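Local coordinates for protein probable succinyl-CoA:3-ketoacid coenzyme A transferase subunit B (Bacillus subtilis, PDB 3CDK) that probably transfers coenzyme A from succinyl-CoA to a 3-oxo acid, giving a 3-oxoacyl-CoA and succinate, at residues 148-159 and 202-210. Residues are numbered along the deposited sequence; the frame is centred on the assembly and turned at random.
Sequences HVNKHGESKVKK and VYEKTEADF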
loop_
_atom_site.group_PDB
_atom_site.type_symbol
_atom_site.label_atom_id
_atom_site.label_comp_id
_atom_site.label_asym_id
_atom_site.label_seq_id
_atom_site.Cartn_x
_atom_site.Cartn_y
_atom_site.Cartn_z
ATOM N N HIS B 148 23.616 -13.280 -28.526
ATOM C CA HIS B 148 23.982 -12.129 -29.333
ATOM C C HIS B 148 23.256 -12.142 -30.678
ATOM O O HIS B 148 22.869 -11.088 -31.193
ATOM C CB HIS B 148 25.499 -12.162 -29.558
ATOM C CG HIS B 148 26.112 -10.827 -29.836
ATOM N ND1 HIS B 148 26.742 -10.080 -28.860
ATOM C CD2 HIS B 148 26.222 -10.117 -30.985
ATOM C CE1 HIS B 148 27.197 -8.961 -29.395
ATOM N NE2 HIS B 148 26.898 -8.959 -30.684
ATOM N N VAL B 149 23.066 -13.354 -31.211
ATOM C CA VAL B 149 22.574 -13.622 -32.558
ATOM C C VAL B 149 21.380 -14.578 -32.499
ATOM O O VAL B 149 21.345 -15.485 -31.658
ATOM C CB VAL B 149 23.714 -14.223 -33.419
ATOM C CG1 VAL B 149 23.202 -14.875 -34.670
ATOM C CG2 VAL B 149 24.712 -13.142 -33.799
ATOM N N ASN B 150 20.407 -14.359 -33.386
ATOM C CA ASN B 150 19.218 -15.232 -33.517
ATOM C C ASN B 150 19.477 -16.421 -34.467
ATOM O O ASN B 150 20.538 -16.490 -35.111
ATOM C CB ASN B 150 17.984 -14.420 -33.959
ATOM C CG ASN B 150 18.027 -14.009 -35.449
ATOM O OD1 ASN B 150 18.862 -14.477 -36.237
ATOM N ND2 ASN B 150 17.111 -13.126 -35.833
ATOM N N LYS B 151 18.511 -17.338 -34.566
ATOM C CA LYS B 151 18.649 -18.547 -35.421
ATOM C C LYS B 151 19.062 -18.191 -36.840
ATOM O O LYS B 151 20.004 -18.778 -37.379
ATOM C CB LYS B 151 17.360 -19.390 -35.470
ATOM C CG LYS B 151 16.167 -18.907 -34.611
ATOM C CD LYS B 151 16.535 -18.528 -33.172
ATOM C CE LYS B 151 15.562 -17.479 -32.666
ATOM N NZ LYS B 151 16.117 -16.742 -31.511
ATOM N N HIS B 152 18.371 -17.206 -37.419
ATOM C CA HIS B 152 18.565 -16.784 -38.816
ATOM C C HIS B 152 19.896 -16.053 -39.061
ATOM O O HIS B 152 20.265 -15.761 -40.208
ATOM C CB HIS B 152 17.394 -15.903 -39.261
ATOM C CG HIS B 152 16.041 -16.515 -39.023
ATOM N ND1 HIS B 152 15.471 -16.613 -37.770
ATOM C CD2 HIS B 152 15.137 -17.046 -39.886
ATOM C CE1 HIS B 152 14.282 -17.180 -37.868
ATOM N NE2 HIS B 152 14.054 -17.453 -39.141
ATOM N N GLY B 153 20.612 -15.757 -37.979
ATOM C CA GLY B 153 21.919 -15.120 -38.069
ATOM C C GLY B 153 21.897 -13.621 -37.868
ATOM O O GLY B 153 22.937 -12.988 -37.840
ATOM N N GLU B 154 20.707 -13.053 -37.732
ATOM C CA GLU B 154 20.560 -11.620 -37.541
ATOM C C GLU B 154 20.898 -11.250 -36.084
ATOM O O GLU B 154 20.564 -11.992 -35.145
ATOM C CB GLU B 154 19.138 -11.199 -37.939
ATOM C CG GLU B 154 19.044 -9.961 -38.845
ATOM C CD GLU B 154 19.487 -10.210 -40.302
ATOM O OE1 GLU B 154 20.239 -11.180 -40.575
ATOM O OE2 GLU B 154 19.093 -9.415 -41.192
ATOM N N SER B 155 21.588 -10.127 -35.891
ATOM C CA SER B 155 21.982 -9.722 -34.543
ATOM C C SER B 155 20.802 -9.179 -33.713
ATOM O O SER B 155 19.836 -8.645 -34.251
ATOM C CB SER B 155 23.149 -8.736 -34.594
ATOM O OG SER B 155 22.858 -7.470 -34.041
ATOM N N LYS B 156 20.891 -9.333 -32.399
ATOM C CA LYS B 156 19.874 -8.820 -31.501
ATOM C C LYS B 156 20.330 -7.503 -30.836
ATOM O O LYS B 156 19.623 -6.936 -30.006
ATOM C CB LYS B 156 19.568 -9.876 -30.437
ATOM C CG LYS B 156 18.966 -11.150 -30.989
ATOM C CD LYS B 156 19.451 -12.348 -30.218
ATOM C CE LYS B 156 18.323 -13.293 -29.858
ATOM N NZ LYS B 156 17.617 -12.904 -28.615
ATOM N N VAL B 157 21.520 -7.026 -31.200
ATOM C CA VAL B 157 22.083 -5.824 -30.583
ATOM C C VAL B 157 22.053 -4.700 -31.602
ATOM O O VAL B 157 22.912 -4.613 -32.473
ATOM C CB VAL B 157 23.528 -6.065 -30.083
ATOM C CG1 VAL B 157 23.937 -4.961 -29.142
ATOM C CG2 VAL B 157 23.637 -7.420 -29.385
ATOM N N LYS B 158 21.059 -3.832 -31.476
ATOM C CA LYS B 158 20.664 -2.980 -32.597
ATOM C C LYS B 158 20.741 -1.505 -32.297
ATOM O O LYS B 158 20.776 -1.120 -31.135
ATOM C CB LYS B 158 19.226 -3.282 -32.994
ATOM C CG LYS B 158 18.626 -4.489 -32.341
ATOM C CD LYS B 158 17.614 -5.078 -33.275
ATOM C CE LYS B 158 18.324 -5.814 -34.371
ATOM N NZ LYS B 158 17.695 -5.533 -35.670
ATOM N N LYS B 159 20.748 -0.696 -33.363
ATOM C CA LYS B 159 20.649 0.752 -33.267
ATOM C C LYS B 159 19.340 1.067 -32.622
ATOM O O LYS B 159 19.283 1.707 -31.595
ATOM C CB LYS B 159 20.647 1.416 -34.643
ATOM C CG LYS B 159 21.995 1.568 -35.256
ATOM C CD LYS B 159 22.184 2.931 -35.920
ATOM C CE LYS B 159 23.659 3.189 -36.082
ATOM N NZ LYS B 159 24.000 3.762 -37.429
ATOM N N VAL B 202 32.803 -8.904 -32.890
ATOM C CA VAL B 202 31.727 -8.164 -32.234
ATOM C C VAL B 202 31.171 -7.018 -33.085
ATOM O O VAL B 202 29.986 -6.744 -33.016
ATOM C CB VAL B 202 32.151 -7.613 -30.847
ATOM C CG1 VAL B 202 30.966 -6.889 -30.191
ATOM C CG2 VAL B 202 32.628 -8.725 -29.962
ATOM N N TYR B 203 32.035 -6.341 -33.852
ATOM C CA TYR B 203 31.581 -5.406 -34.890
ATOM C C TYR B 203 30.742 -6.179 -35.872
ATOM O O TYR B 203 29.551 -5.933 -35.981
ATOM C CB TYR B 203 32.727 -4.743 -35.675
ATOM C CG TYR B 203 33.475 -3.607 -35.001
ATOM C CD1 TYR B 203 32.871 -2.784 -34.038
ATOM C CD2 TYR B 203 34.815 -3.328 -35.365
ATOM C CE1 TYR B 203 33.593 -1.718 -33.421
ATOM C CE2 TYR B 203 35.540 -2.267 -34.773
ATOM C CZ TYR B 203 34.918 -1.480 -33.800
ATOM O OH TYR B 203 35.635 -0.452 -33.235
ATOM N N GLU B 204 31.367 -7.125 -36.567
ATOM C CA GLU B 204 30.677 -7.934 -37.564
ATOM C C GLU B 204 29.318 -8.387 -37.029
ATOM O O GLU B 204 28.327 -8.397 -37.755
ATOM C CB GLU B 204 31.519 -9.136 -37.992
ATOM C CG GLU B 204 32.644 -8.765 -38.978
ATOM C CD GLU B 204 33.755 -9.836 -39.125
ATOM O OE1 GLU B 204 33.763 -10.835 -38.365
ATOM O OE2 GLU B 204 34.634 -9.666 -40.000
ATOM N N LYS B 205 29.258 -8.719 -35.751
ATOM C CA LYS B 205 28.046 -9.313 -35.243
ATOM C C LYS B 205 27.063 -8.352 -34.553
ATOM O O LYS B 205 26.104 -8.813 -33.954
ATOM C CB LYS B 205 28.384 -10.519 -34.362
ATOM C CG LYS B 205 28.776 -11.730 -35.193
ATOM C CD LYS B 205 28.978 -12.985 -34.369
ATOM C CE LYS B 205 29.548 -14.071 -35.241
ATOM N NZ LYS B 205 29.933 -15.211 -34.401
ATOM N N THR B 206 27.289 -7.039 -34.656
ATOM C CA THR B 206 26.489 -6.051 -33.922
ATOM C C THR B 206 25.963 -4.941 -34.815
ATOM O O THR B 206 26.709 -4.381 -35.615
ATOM C CB THR B 206 27.285 -5.436 -32.782
ATOM O OG1 THR B 206 27.710 -6.478 -31.908
ATOM C CG2 THR B 206 26.446 -4.462 -32.002
ATOM N N GLU B 207 24.678 -4.632 -34.677
ATOM C CA GLU B 207 24.079 -3.583 -35.482
ATOM C C GLU B 207 24.190 -2.256 -34.765
ATOM O O GLU B 207 24.341 -1.212 -35.400
ATOM C CB GLU B 207 22.617 -3.875 -35.746
ATOM C CG GLU B 207 22.331 -5.303 -36.168
ATOM C CD GLU B 207 21.290 -5.396 -37.287
ATOM O OE1 GLU B 207 21.740 -5.660 -38.442
ATOM O OE2 GLU B 207 20.060 -5.199 -37.014
ATOM N N ALA B 208 24.104 -2.302 -33.441
ATOM C CA ALA B 208 24.352 -1.142 -32.599
ATOM C C ALA B 208 25.725 -0.484 -32.829
ATOM O O ALA B 208 26.673 -1.134 -33.264
ATOM C CB ALA B 208 24.224 -1.539 -31.159
ATOM N N ASP B 209 25.793 0.817 -32.530
ATOM C CA ASP B 209 27.036 1.592 -32.388
ATOM C C ASP B 209 27.543 1.564 -30.957
ATOM O O ASP B 209 26.780 1.819 -29.995
ATOM C CB ASP B 209 26.791 3.064 -32.689
ATOM C CG ASP B 209 27.013 3.412 -34.122
ATOM O OD1 ASP B 209 27.164 2.481 -34.945
ATOM O OD2 ASP B 209 27.046 4.631 -34.418
ATOM N N PHE B 210 28.832 1.311 -30.818
ATOM C CA PHE B 210 29.432 1.342 -29.522
ATOM C C PHE B 210 30.842 1.895 -29.547
ATOM O O PHE B 210 31.577 1.718 -30.511
ATOM C CB PHE B 210 29.419 -0.053 -28.908
ATOM C CG PHE B 210 29.961 -1.118 -29.806
ATOM C CD1 PHE B 210 31.347 -1.347 -29.893
ATOM C CD2 PHE B 210 29.099 -1.917 -30.553
ATOM C CE1 PHE B 210 31.859 -2.352 -30.715
ATOM C CE2 PHE B 210 29.611 -2.928 -31.391
ATOM C CZ PHE B 210 30.992 -3.144 -31.475
#
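His148 points the edge of its imidazole at Thr206. His148 NE2 donates to Thr206 OG1 over 2.9 Å, with the hydroxyl oxygen almost in the ring plane and an N-H...O angle of 157°. The two side chains cross at about a right angle. His148 CG lies anti to the backbone N (chi1 -155°), which turns the ring toward 202-210. The ring's other nitrogen, ND1, is bonded to Thr176 OG1, so both ring nitrogens are used and the rotation is fixed. Val157 CG2 sits over the centre of one ring face.

Thr206 OG1 in turn donates to Val202 O, in the carbonyl plane, and so links the histidine to the last turn of helix 199-204. The other branch of Thr206, the methyl CG2, meets Val157 CG1 at 3.8 Å. A valine in place of Thr206 would probably leave His148 NE2 without this acceptor and Val202 O without the hydroxyl's hydrogen bond.

Val157 O takes two backbone donors, Glu207 N and Ala208 N, each 2.8 Å from Val157 O. Glu207 N lies nearly in line with the C=O, but its own N-H is bent away from that line. Ala208 N arrives 30° off the carbonyl plane. Ser155 OG accepts from Val157 N in an ST turn.

Farther out, Lys158 and Glu207 lie side by side and point the same way. The Lys158 chain is bent near its end, and Lys158 NZ forms a salt bridge with Glu207 OE2 at 2.7 Å.

No other subunit touches either segment, and the predicted active site is not here. The contact joins the edge strand 157-158 of a small three-stranded sheet to the link between helix 199-204 and strand 211-212, a peripheral part of the CoA-transferase fold.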